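Local coordinates for oxalate--CoA ligase (Arabidopsis thaliana, PDB 5IE2), which belongs to the ANL superfamily of AMP-binding enzymes and holds adenosine-5'-triphosphate in a pocket of the chain, at residues 301-311 with 323-332; 21-30 with 246-254. All blocks are in the same frame, centred on the assembly; numbering follows the deposited sequence.

Overall arrangement
After helix 6-16 the chain forms strands 21-25 and 29-32, one side of a four-stranded mixed sheet, with 29-32 outermost. Segment 246-254, at the end of helix 242-251, returns to them 215 residues later, and there interaction 2 closes a long loop. Interaction 1 opens only after that, so the two follow in series and neither nest nor cross. Its own loop is short: 11 residues separate the segments, and the contact joins helix 294-304 and strand 308-314, which meets the ATP, to the loop after the neighbouring strand 319-323. The contact centres lie about 24 Å apart, yet their segments touch, F304 CE1 packing 3.6 Å from W246 CZ2, where helices 242-251 and 294-304 meet.

Interaction 1: 301-311 with 323-332; sequences EEAFGAPVLEA and SNPLPEEGPH. With ATP (adenosine-5'-triphosphate), chain C.
NE2 of H332 donates to OE2 of E301 at 2.7 Å, on the lone pair facing the other carboxylate oxygen, with carboxylate and imidazole planes 75° apart. The same OE2 accepts V308 N on its anti lone pair, so one oxygen ties the last turn of helix 294-304 to both the strand start and the loop. A second polar link centres on E310 O, gripped by N and ND2 of N324, each at 3.0 Å and from opposite faces of the carbonyl plane. CG of N324 lies beside its own backbone N (chi1 -74°), which folds the amide back to that oxygen; K333 N holds its OD1.

Among apolar contacts, L309 splits its branches: CD2 lies over the H332 ring, 4.1 Å from the centroid, while CD1 meets L326 CD2 at 3.9 Å. P307 CB packs on P327 CG at 3.7 Å.

At the far end, A311 and S323 form an antiparallel non-hydrogen-bonded pair. ATP N6 donates to E310 OE2 (3.1 Å), which L292 N also holds, and to A311 O (2.9 Å): E310 and A311, in mid-strand, supply part of the adenine-recognising side of the nucleotide pocket in this AMP-binding fold.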
loop_
_atom_site.group_PDB
_atom_site.type_symbol
_atom_site.label_atom_id
_atom_site.label_comp_id
_atom_site.label_asym_id
_atom_site.label_seq_id
_atom_site.Cartn_x
_atom_site.Cartn_y
_atom_site.Cartn_z
ATOM N N GLU A 301 -16.312 -4.825 -11.854
ATOM C CA GLU A 301 -16.393 -4.625 -13.308
ATOM C C GLU A 301 -17.870 -4.373 -13.673
ATOM O O GLU A 301 -18.151 -3.544 -14.536
ATOM C CB GLU A 301 -15.841 -5.821 -14.097
ATOM C CG GLU A 301 -14.341 -5.967 -13.839
ATOM C CD GLU A 301 -13.643 -6.919 -14.782
ATOM O OE1 GLU A 301 -14.328 -7.813 -15.358
ATOM O OE2 GLU A 301 -12.391 -6.781 -14.897
ATOM N N GLU A 302 -18.804 -5.053 -12.995
ATOM C CA GLU A 302 -20.224 -4.841 -13.329
ATOM C C GLU A 302 -20.728 -3.470 -12.892
ATOM O O GLU A 302 -21.525 -2.821 -13.590
ATOM C CB GLU A 302 -21.087 -5.916 -12.674
ATOM C CG GLU A 302 -22.565 -5.792 -13.040
ATOM C CD GLU A 302 -22.785 -6.035 -14.529
ATOM O OE1 GLU A 302 -22.393 -7.126 -15.009
ATOM O OE2 GLU A 302 -23.311 -5.128 -15.223
ATOM N N ALA A 303 -20.296 -3.035 -11.718
ATOM C CA ALA A 303 -20.762 -1.765 -11.163
ATOM C C ALA A 303 -20.207 -0.598 -11.952
ATOM O O ALA A 303 -20.949 0.342 -12.245
ATOM C CB ALA A 303 -20.356 -1.632 -9.717
ATOM N N PHE A 304 -18.898 -0.613 -12.268
ATOM C CA PHE A 304 -18.264 0.605 -12.805
ATOM C C PHE A 304 -17.728 0.528 -14.224
ATOM O O PHE A 304 -17.246 1.532 -14.757
ATOM C CB PHE A 304 -17.135 1.028 -11.851
ATOM C CG PHE A 304 -17.599 1.134 -10.428
ATOM C CD1 PHE A 304 -18.745 1.902 -10.101
ATOM C CD2 PHE A 304 -16.981 0.406 -9.426
ATOM C CE1 PHE A 304 -19.191 1.991 -8.793
ATOM C CE2 PHE A 304 -17.389 0.484 -8.108
ATOM C CZ PHE A 304 -18.541 1.262 -7.768
ATOM N N GLY A 305 -17.776 -0.652 -14.822
ATOM C CA GLY A 305 -17.539 -0.850 -16.232
ATOM C C GLY A 305 -16.093 -0.679 -16.667
ATOM O O GLY A 305 -15.844 -0.352 -17.822
ATOM N N ALA A 306 -15.144 -0.878 -15.745
ATOM C CA ALA A 306 -13.724 -0.787 -16.093
ATOM C C ALA A 306 -13.036 -2.106 -15.751
ATOM O O ALA A 306 -13.463 -2.785 -14.817
ATOM C CB ALA A 306 -13.052 0.369 -15.346
ATOM N N PRO A 307 -11.979 -2.448 -16.489
ATOM C CA PRO A 307 -11.219 -3.667 -16.121
ATOM C C PRO A 307 -10.581 -3.544 -14.731
ATOM O O PRO A 307 -10.023 -2.498 -14.387
ATOM C CB PRO A 307 -10.142 -3.771 -17.215
ATOM C CG PRO A 307 -9.955 -2.311 -17.651
ATOM C CD PRO A 307 -11.371 -1.747 -17.634
ATOM N N VAL A 308 -10.628 -4.633 -13.960
ATOM C CA VAL A 308 -10.084 -4.637 -12.596
ATOM C C VAL A 308 -8.819 -5.462 -12.589
ATOM O O VAL A 308 -8.872 -6.653 -12.907
ATOM C CB VAL A 308 -11.092 -5.188 -11.602
ATOM C CG1 VAL A 308 -10.463 -5.341 -10.205
ATOM C CG2 VAL A 308 -12.290 -4.200 -11.528
ATOM N N LEU A 309 -7.694 -4.804 -12.306
ATOM C CA LEU A 309 -6.359 -5.423 -12.403
ATOM C C LEU A 309 -5.787 -5.600 -11.006
ATOM O O LEU A 309 -5.544 -4.611 -10.287
ATOM C CB LEU A 309 -5.430 -4.540 -13.240
ATOM C CG LEU A 309 -6.040 -4.055 -14.570
ATOM C CD1 LEU A 309 -5.024 -3.136 -15.301
ATOM C CD2 LEU A 309 -6.416 -5.295 -15.468
ATOM N N GLU A 310 -5.574 -6.854 -10.631
ATOM C CA GLU A 310 -4.995 -7.158 -9.335
ATOM C C GLU A 310 -3.472 -7.237 -9.393
ATOM O O GLU A 310 -2.895 -7.785 -10.346
ATOM C CB GLU A 310 -5.548 -8.501 -8.824
ATOM C CG GLU A 310 -5.207 -8.713 -7.351
ATOM C CD GLU A 310 -5.739 -10.000 -6.749
ATOM O OE1 GLU A 310 -6.256 -10.871 -7.485
ATOM O OE2 GLU A 310 -5.610 -10.138 -5.504
ATOM N N ALA A 311 -2.842 -6.649 -8.390
ATOM C CA ALA A 311 -1.381 -6.662 -8.280
ATOM C C ALA A 311 -0.985 -7.291 -6.932
ATOM O O ALA A 311 -1.809 -7.362 -6.021
ATOM C CB ALA A 311 -0.816 -5.248 -8.357
ATOM N N SER A 323 1.824 -7.826 -11.485
ATOM C CA SER A 323 0.472 -7.333 -11.782
ATOM C C SER A 323 -0.157 -7.987 -12.993
ATOM O O SER A 323 0.531 -8.354 -13.944
ATOM C CB SER A 323 0.502 -5.823 -12.034
ATOM O OG SER A 323 -0.834 -5.330 -12.181
ATOM N N ASN A 324 -1.487 -8.089 -12.981
ATOM C CA ASN A 324 -2.189 -8.333 -14.218
ATOM C C ASN A 324 -1.962 -7.134 -15.125
ATOM O O ASN A 324 -1.852 -5.994 -14.649
ATOM C CB ASN A 324 -3.697 -8.553 -13.955
ATOM C CG ASN A 324 -3.971 -9.907 -13.342
ATOM O OD1 ASN A 324 -4.098 -10.905 -14.052
ATOM N ND2 ASN A 324 -4.059 -9.958 -12.004
ATOM N N PRO A 325 -1.855 -7.381 -16.425
ATOM C CA PRO A 325 -1.560 -6.351 -17.428
ATOM C C PRO A 325 -2.828 -5.624 -17.841
ATOM O O PRO A 325 -3.949 -6.104 -17.542
ATOM C CB PRO A 325 -0.986 -7.170 -18.599
ATOM C CG PRO A 325 -1.848 -8.451 -18.521
ATOM C CD PRO A 325 -1.993 -8.719 -17.022
ATOM N N LEU A 326 -2.659 -4.507 -18.547
ATOM C CA LEU A 326 -3.784 -3.823 -19.244
ATOM C C LEU A 326 -4.366 -4.767 -20.280
ATOM O O LEU A 326 -3.654 -5.577 -20.837
ATOM C CB LEU A 326 -3.293 -2.518 -19.941
ATOM C CG LEU A 326 -2.722 -1.417 -19.043
ATOM C CD1 LEU A 326 -2.150 -0.317 -19.856
ATOM C CD2 LEU A 326 -3.860 -0.838 -18.210
ATOM N N PRO A 327 -5.682 -4.662 -20.558
ATOM C CA PRO A 327 -6.341 -5.539 -21.543
ATOM C C PRO A 327 -5.666 -5.499 -22.909
ATOM O O PRO A 327 -5.611 -6.524 -23.602
ATOM C CB PRO A 327 -7.759 -4.979 -21.609
ATOM C CG PRO A 327 -8.018 -4.437 -20.229
ATOM C CD PRO A 327 -6.645 -3.854 -19.783
ATOM N N GLU A 328 -5.122 -4.345 -23.294
ATOM C CA GLU A 328 -4.474 -4.243 -24.599
ATOM C C GLU A 328 -3.194 -5.066 -24.641
ATOM O O GLU A 328 -2.721 -5.381 -25.719
ATOM C CB GLU A 328 -4.179 -2.778 -24.957
ATOM C CG GLU A 328 -3.038 -2.155 -24.144
ATOM C CD GLU A 328 -3.203 -0.647 -23.922
ATOM O OE1 GLU A 328 -4.257 -0.236 -23.388
ATOM O OE2 GLU A 328 -2.273 0.127 -24.254
ATOM N N GLU A 329 -2.653 -5.442 -23.478
ATOM C CA GLU A 329 -1.427 -6.241 -23.433
ATOM C C GLU A 329 -1.683 -7.715 -23.132
ATOM O O GLU A 329 -0.857 -8.552 -23.487
ATOM C CB GLU A 329 -0.422 -5.686 -22.395
ATOM C CG GLU A 329 0.171 -4.314 -22.764
ATOM C CD GLU A 329 0.973 -4.329 -24.086
ATOM O OE1 GLU A 329 1.601 -5.366 -24.424
ATOM O OE2 GLU A 329 0.938 -3.299 -24.805
ATOM N N GLY A 330 -2.786 -8.054 -22.468
ATOM C CA GLY A 330 -3.026 -9.444 -22.081
ATOM C C GLY A 330 -4.245 -9.592 -21.188
ATOM O O GLY A 330 -4.808 -8.584 -20.746
ATOM N N PRO A 331 -4.675 -10.823 -20.928
ATOM C CA PRO A 331 -5.863 -10.986 -20.061
ATOM C C PRO A 331 -5.563 -10.669 -18.599
ATOM O O PRO A 331 -4.385 -10.665 -18.219
ATOM C CB PRO A 331 -6.225 -12.466 -20.210
ATOM C CG PRO A 331 -4.894 -13.133 -20.623
ATOM C CD PRO A 331 -4.151 -12.114 -21.430
ATOM N N HIS A 332 -6.593 -10.383 -17.807
ATOM C CA HIS A 332 -6.397 -10.361 -16.378
ATOM C C HIS A 332 -7.181 -11.540 -15.812
ATOM O O HIS A 332 -8.308 -11.806 -16.241
ATOM C CB HIS A 332 -6.803 -9.020 -15.775
ATOM C CG HIS A 332 -8.192 -8.571 -16.115
ATOM N ND1 HIS A 332 -8.510 -7.996 -17.326
ATOM C CD2 HIS A 332 -9.326 -8.538 -15.372
ATOM C CE1 HIS A 332 -9.786 -7.642 -17.325
ATOM N NE2 HIS A 332 -10.303 -7.952 -16.145
HETATM P PG ATP C . 4.408 -8.222 8.188
HETATM O O1G ATP C . 3.991 -9.666 8.471
HETATM O O2G ATP C . 4.754 -7.458 9.416
HETATM O O3G ATP C . 5.520 -8.161 7.143
HETATM P PB ATP C . 2.610 -7.598 6.018
HETATM O O1B ATP C . 1.104 -7.465 5.941
HETATM O O2B ATP C . 3.304 -8.777 5.435
HETATM O O3B ATP C . 3.129 -7.423 7.564
HETATM P PA ATP C . 2.935 -5.561 3.904
HETATM O O1A ATP C . 4.305 -5.347 3.274
HETATM O O2A ATP C . 2.049 -4.402 4.147
HETATM O O3A ATP C . 3.194 -6.223 5.352
HETATM O "O5'" ATP C . 2.181 -6.722 3.098
HETATM C "C5'" ATP C . 2.786 -7.501 2.037
HETATM C "C4'" ATP C . 2.063 -8.860 2.039
HETATM O "O4'" ATP C . 0.705 -8.669 1.601
HETATM C "C3'" ATP C . 2.598 -9.797 1.000
HETATM O "O3'" ATP C . 3.764 -10.450 1.496
HETATM C "C2'" ATP C . 1.448 -10.758 0.784
HETATM O "O2'" ATP C . 1.370 -11.656 1.903
HETATM C "C1'" ATP C . 0.273 -9.833 0.920
HETATM N N9 ATP C . -0.269 -9.403 -0.392
HETATM C C8 ATP C . 0.015 -8.297 -1.091
HETATM N N7 ATP C . -0.734 -8.283 -2.236
HETATM C C5 ATP C . -1.517 -9.411 -2.215
HETATM C C6 ATP C . -2.547 -9.997 -3.103
HETATM N N6 ATP C . -2.935 -9.328 -4.240
HETATM N N1 ATP C . -3.106 -11.161 -2.701
HETATM C C2 ATP C . -2.749 -11.783 -1.553
HETATM N N3 ATP C . -1.808 -11.311 -0.695
HETATM C C4 ATP C . -1.195 -10.132 -1.004
#

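Interaction 2: 21-30 with 246-254; sequences RALSVSGKFN and WPDMKKYNA
Y252 reaches across from the end of helix 242-251 to the hairpin turn of 21-30, and its OH accepts G27 N at 2.8 Å in a nearly straight bond (176°) close to the ring plane. At another part of the ring edge, N30 OD1 comes within 3.5 Å of CE1, the amide almost coplanar with the ring. R21 crosses the tyrosine at about a right angle, and CD1 of Y252 sits 4.0 Å above the plane of the R21 guanidinium, toward its rim. One helical turn back, D248 takes a short bond from S26: OG approaches OD1 at 2.5 Å from above the carboxylate plane, 38° out of it.

Around these, K251 lays CG over one face of the Y252 ring, 3.7 Å above it, and its extended chain carries NZ to a water that donates to S26 OG at 2.7 Å. R21, bent at chi3 (64°), sends NH1 to S24 OG at 2.9 Å, and S24 OG donates to N30 OD1 at 2.7 Å. T233 OG1 also holds NH1 of R21, and S205 OG bonds to Y252 O.

Two one-way donor chains result. One runs from the K251 ammonium through water and S26 to D248, and would probably stabilise the negative charge of D248; the other runs from R21 through S24 to N30 and probably helps hold the amide oxygen beside the tyrosine.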
loop_
_atom_site.group_PDB
_atom_site.type_symbol
_atom_site.label_atom_id
_atom_site.label_comp_id
_atom_site.label_asym_id
_atom_site.label_seq_id
_atom_site.Cartn_x
_atom_site.Cartn_y
_atom_site.Cartn_z
ATOM N N ARG A 21 -1.503 19.808 -14.365
ATOM C CA ARG A 21 -1.841 19.636 -12.968
ATOM C C ARG A 21 -1.050 18.450 -12.364
ATOM O O ARG A 21 -0.923 17.385 -12.999
ATOM C CB ARG A 21 -3.357 19.398 -12.829
ATOM C CG ARG A 21 -3.862 19.406 -11.375
ATOM C CD ARG A 21 -5.402 19.567 -11.345
ATOM N NE ARG A 21 -6.030 18.419 -11.965
ATOM C CZ ARG A 21 -6.343 17.299 -11.298
ATOM N NH1 ARG A 21 -6.065 17.173 -9.990
ATOM N NH2 ARG A 21 -6.938 16.316 -11.949
ATOM N N ALA A 22 -0.558 18.661 -11.133
ATOM C CA ALA A 22 0.136 17.630 -10.376
ATOM C C ALA A 22 -0.678 17.168 -9.162
ATOM O O ALA A 22 -0.824 15.975 -8.943
ATOM C CB ALA A 22 1.516 18.150 -9.914
ATOM N N LEU A 23 -1.153 18.114 -8.342
ATOM C CA LEU A 23 -1.681 17.785 -7.013
ATOM C C LEU A 23 -2.809 18.748 -6.649
ATOM O O LEU A 23 -2.608 19.976 -6.631
ATOM C CB LEU A 23 -0.556 17.874 -5.956
ATOM C CG LEU A 23 -0.947 17.439 -4.526
ATOM C CD1 LEU A 23 -1.226 15.974 -4.530
ATOM C CD2 LEU A 23 0.274 17.688 -3.577
ATOM N N SER A 24 -3.989 18.193 -6.375
ATOM C CA SER A 24 -5.144 18.977 -5.937
ATOM C C SER A 24 -5.566 18.497 -4.585
ATOM O O SER A 24 -5.299 17.344 -4.207
ATOM C CB SER A 24 -6.334 18.836 -6.906
ATOM O OG SER A 24 -6.017 19.375 -8.160
ATOM N N VAL A 25 -6.144 19.420 -3.813
ATOM C CA VAL A 25 -6.882 19.072 -2.604
ATOM C C VAL A 25 -8.302 19.467 -2.928
ATOM O O VAL A 25 -8.537 20.626 -3.305
ATOM C CB VAL A 25 -6.358 19.828 -1.374
ATOM C CG1 VAL A 25 -7.309 19.610 -0.172
ATOM C CG2 VAL A 25 -4.912 19.414 -1.070
ATOM N N SER A 26 -9.212 18.491 -2.922
ATOM C CA SER A 26 -10.585 18.709 -3.390
ATOM C C SER A 26 -11.180 20.001 -2.781
ATOM O O SER A 26 -11.217 20.179 -1.558
ATOM C CB SER A 26 -11.489 17.523 -3.027
ATOM O OG SER A 26 -12.829 17.747 -3.508
ATOM N N GLY A 27 -11.613 20.878 -3.663
ATOM C CA GLY A 27 -12.306 22.122 -3.299
ATOM C C GLY A 27 -11.370 23.247 -2.920
ATOM O O GLY A 27 -11.828 24.353 -2.609
ATOM N N LYS A 28 -10.057 23.019 -2.938
ATOM C CA LYS A 28 -9.156 24.002 -2.340
ATOM C C LYS A 28 -7.912 24.314 -3.170
ATOM O O LYS A 28 -7.718 25.451 -3.580
ATOM C CB LYS A 28 -8.721 23.540 -0.955
ATOM C CG LYS A 28 -7.936 24.623 -0.180
ATOM C CD LYS A 28 -7.841 24.248 1.313
ATOM C CE LYS A 28 -6.877 25.142 2.116
ATOM N NZ LYS A 28 -7.254 26.582 2.200
ATOM N N PHE A 29 -7.016 23.340 -3.328
ATOM C CA PHE A 29 -5.720 23.607 -3.993
ATOM C C PHE A 29 -5.622 22.942 -5.349
ATOM O O PHE A 29 -6.180 21.869 -5.517
ATOM C CB PHE A 29 -4.536 23.076 -3.140
ATOM C CG PHE A 29 -4.265 23.866 -1.874
ATOM C CD1 PHE A 29 -4.017 25.227 -1.934
ATOM C CD2 PHE A 29 -4.237 23.244 -0.662
ATOM C CE1 PHE A 29 -3.740 25.965 -0.761
ATOM C CE2 PHE A 29 -3.943 23.977 0.525
ATOM C CZ PHE A 29 -3.697 25.333 0.448
ATOM N N ASN A 30 -4.883 23.534 -6.297
ATOM C CA ASN A 30 -4.620 22.857 -7.580
ATOM C C ASN A 30 -3.214 23.267 -7.990
ATOM O O ASN A 30 -3.020 24.359 -8.517
ATOM C CB ASN A 30 -5.615 23.238 -8.708
ATOM C CG ASN A 30 -7.010 22.712 -8.455
ATOM O OD1 ASN A 30 -7.333 21.595 -8.850
ATOM N ND2 ASN A 30 -7.839 23.501 -7.767
ATOM N N TRP A 246 -16.764 9.475 -5.464
ATOM C CA TRP A 246 -17.114 9.614 -6.859
ATOM C C TRP A 246 -17.282 11.071 -7.260
ATOM O O TRP A 246 -16.909 11.406 -8.369
ATOM C CB TRP A 246 -18.375 8.816 -7.217
ATOM C CG TRP A 246 -18.056 7.297 -7.274
ATOM C CD1 TRP A 246 -18.525 6.336 -6.429
ATOM C CD2 TRP A 246 -17.194 6.632 -8.206
ATOM N NE1 TRP A 246 -18.013 5.101 -6.770
ATOM C CE2 TRP A 246 -17.183 5.258 -7.856
ATOM C CE3 TRP A 246 -16.442 7.062 -9.309
ATOM C CZ2 TRP A 246 -16.457 4.306 -8.581
ATOM C CZ3 TRP A 246 -15.696 6.119 -10.024
ATOM C CH2 TRP A 246 -15.718 4.749 -9.661
ATOM N N PRO A 247 -17.834 11.922 -6.371
ATOM C CA PRO A 247 -17.805 13.346 -6.780
ATOM C C PRO A 247 -16.400 13.891 -7.075
ATOM O O PRO A 247 -16.237 14.665 -8.037
ATOM C CB PRO A 247 -18.439 14.050 -5.591
ATOM C CG PRO A 247 -19.476 13.050 -5.123
ATOM C CD PRO A 247 -18.770 11.712 -5.239
ATOM N N ASP A 248 -15.415 13.500 -6.263
ATOM C CA ASP A 248 -14.024 13.892 -6.524
ATOM C C ASP A 248 -13.474 13.264 -7.801
ATOM O O ASP A 248 -12.763 13.936 -8.561
ATOM C CB ASP A 248 -13.119 13.529 -5.348
ATOM C CG ASP A 248 -13.238 14.516 -4.168
ATOM O OD1 ASP A 248 -13.835 15.610 -4.358
ATOM O OD2 ASP A 248 -12.738 14.190 -3.062
ATOM N N MET A 249 -13.777 11.985 -8.020
ATOM C CA MET A 249 -13.283 11.302 -9.220
ATOM C C MET A 249 -13.834 12.002 -10.461
ATOM O O MET A 249 -13.134 12.119 -11.469
ATOM C CB MET A 249 -13.698 9.827 -9.240
ATOM C CG MET A 249 -13.035 8.964 -8.145
ATOM S SD MET A 249 -11.316 8.461 -8.590
ATOM C CE MET A 249 -11.657 7.195 -9.869
ATOM N N LYS A 250 -15.119 12.412 -10.410
ATOM C CA LYS A 250 -15.670 13.104 -11.582
ATOM C C LYS A 250 -15.080 14.481 -11.760
ATOM O O LYS A 250 -14.613 14.835 -12.855
ATOM C CB LYS A 250 -17.210 13.238 -11.489
ATOM C CG LYS A 250 -17.914 11.946 -11.579
ATOM C CD LYS A 250 -19.424 12.260 -11.347
ATOM C CE LYS A 250 -20.116 11.136 -10.663
ATOM N NZ LYS A 250 -21.606 11.346 -10.785
ATOM N N LYS A 251 -15.100 15.266 -10.679
ATOM C CA LYS A 251 -14.748 16.663 -10.782
ATOM C C LYS A 251 -13.300 16.849 -11.246
ATOM O O LYS A 251 -12.981 17.779 -11.944
ATOM C CB LYS A 251 -14.916 17.338 -9.422
ATOM C CG LYS A 251 -14.465 18.789 -9.373
ATOM C CD LYS A 251 -14.837 19.392 -8.003
ATOM C CE LYS A 251 -14.260 20.827 -7.884
ATOM N NZ LYS A 251 -14.518 21.481 -6.546
ATOM N N TYR A 252 -12.423 15.939 -10.811
ATOM C CA TYR A 252 -11.022 16.064 -11.163
ATOM C C TYR A 252 -10.602 15.090 -12.258
ATOM O O TYR A 252 -9.406 14.834 -12.409
ATOM C CB TYR A 252 -10.157 15.906 -9.890
ATOM C CG TYR A 252 -10.422 17.066 -8.924
ATOM C CD1 TYR A 252 -9.781 18.311 -9.110
ATOM C CD2 TYR A 252 -11.354 16.940 -7.902
ATOM C CE1 TYR A 252 -10.019 19.388 -8.234
ATOM C CE2 TYR A 252 -11.641 18.024 -7.026
ATOM C CZ TYR A 252 -11.017 19.249 -7.235
ATOM O OH TYR A 252 -11.306 20.327 -6.376
ATOM N N ASN A 253 -11.560 14.636 -13.058
ATOM C CA ASN A 253 -11.271 13.957 -14.349
ATOM C C ASN A 253 -10.445 12.685 -14.165
ATOM O O ASN A 253 -9.549 12.410 -14.955
ATOM C CB ASN A 253 -10.525 14.877 -15.312
ATOM C CG ASN A 253 -11.271 16.194 -15.519
ATOM O OD1 ASN A 253 -12.473 16.191 -15.617
ATOM N ND2 ASN A 253 -10.551 17.300 -15.551
ATOM N N ALA A 254 -10.744 11.951 -13.124
ATOM C CA ALA A 254 -9.970 10.717 -12.833
ATOM C C ALA A 254 -10.098 9.692 -13.949
ATOM O O ALA A 254 -11.142 9.583 -14.618
ATOM C CB ALA A 254 -10.428 10.073 -11.545
HETATM O O HOH W 1 -7.366 17.684 -15.109
HETATM O O HOH W 2 -14.627 19.591 -4.436
#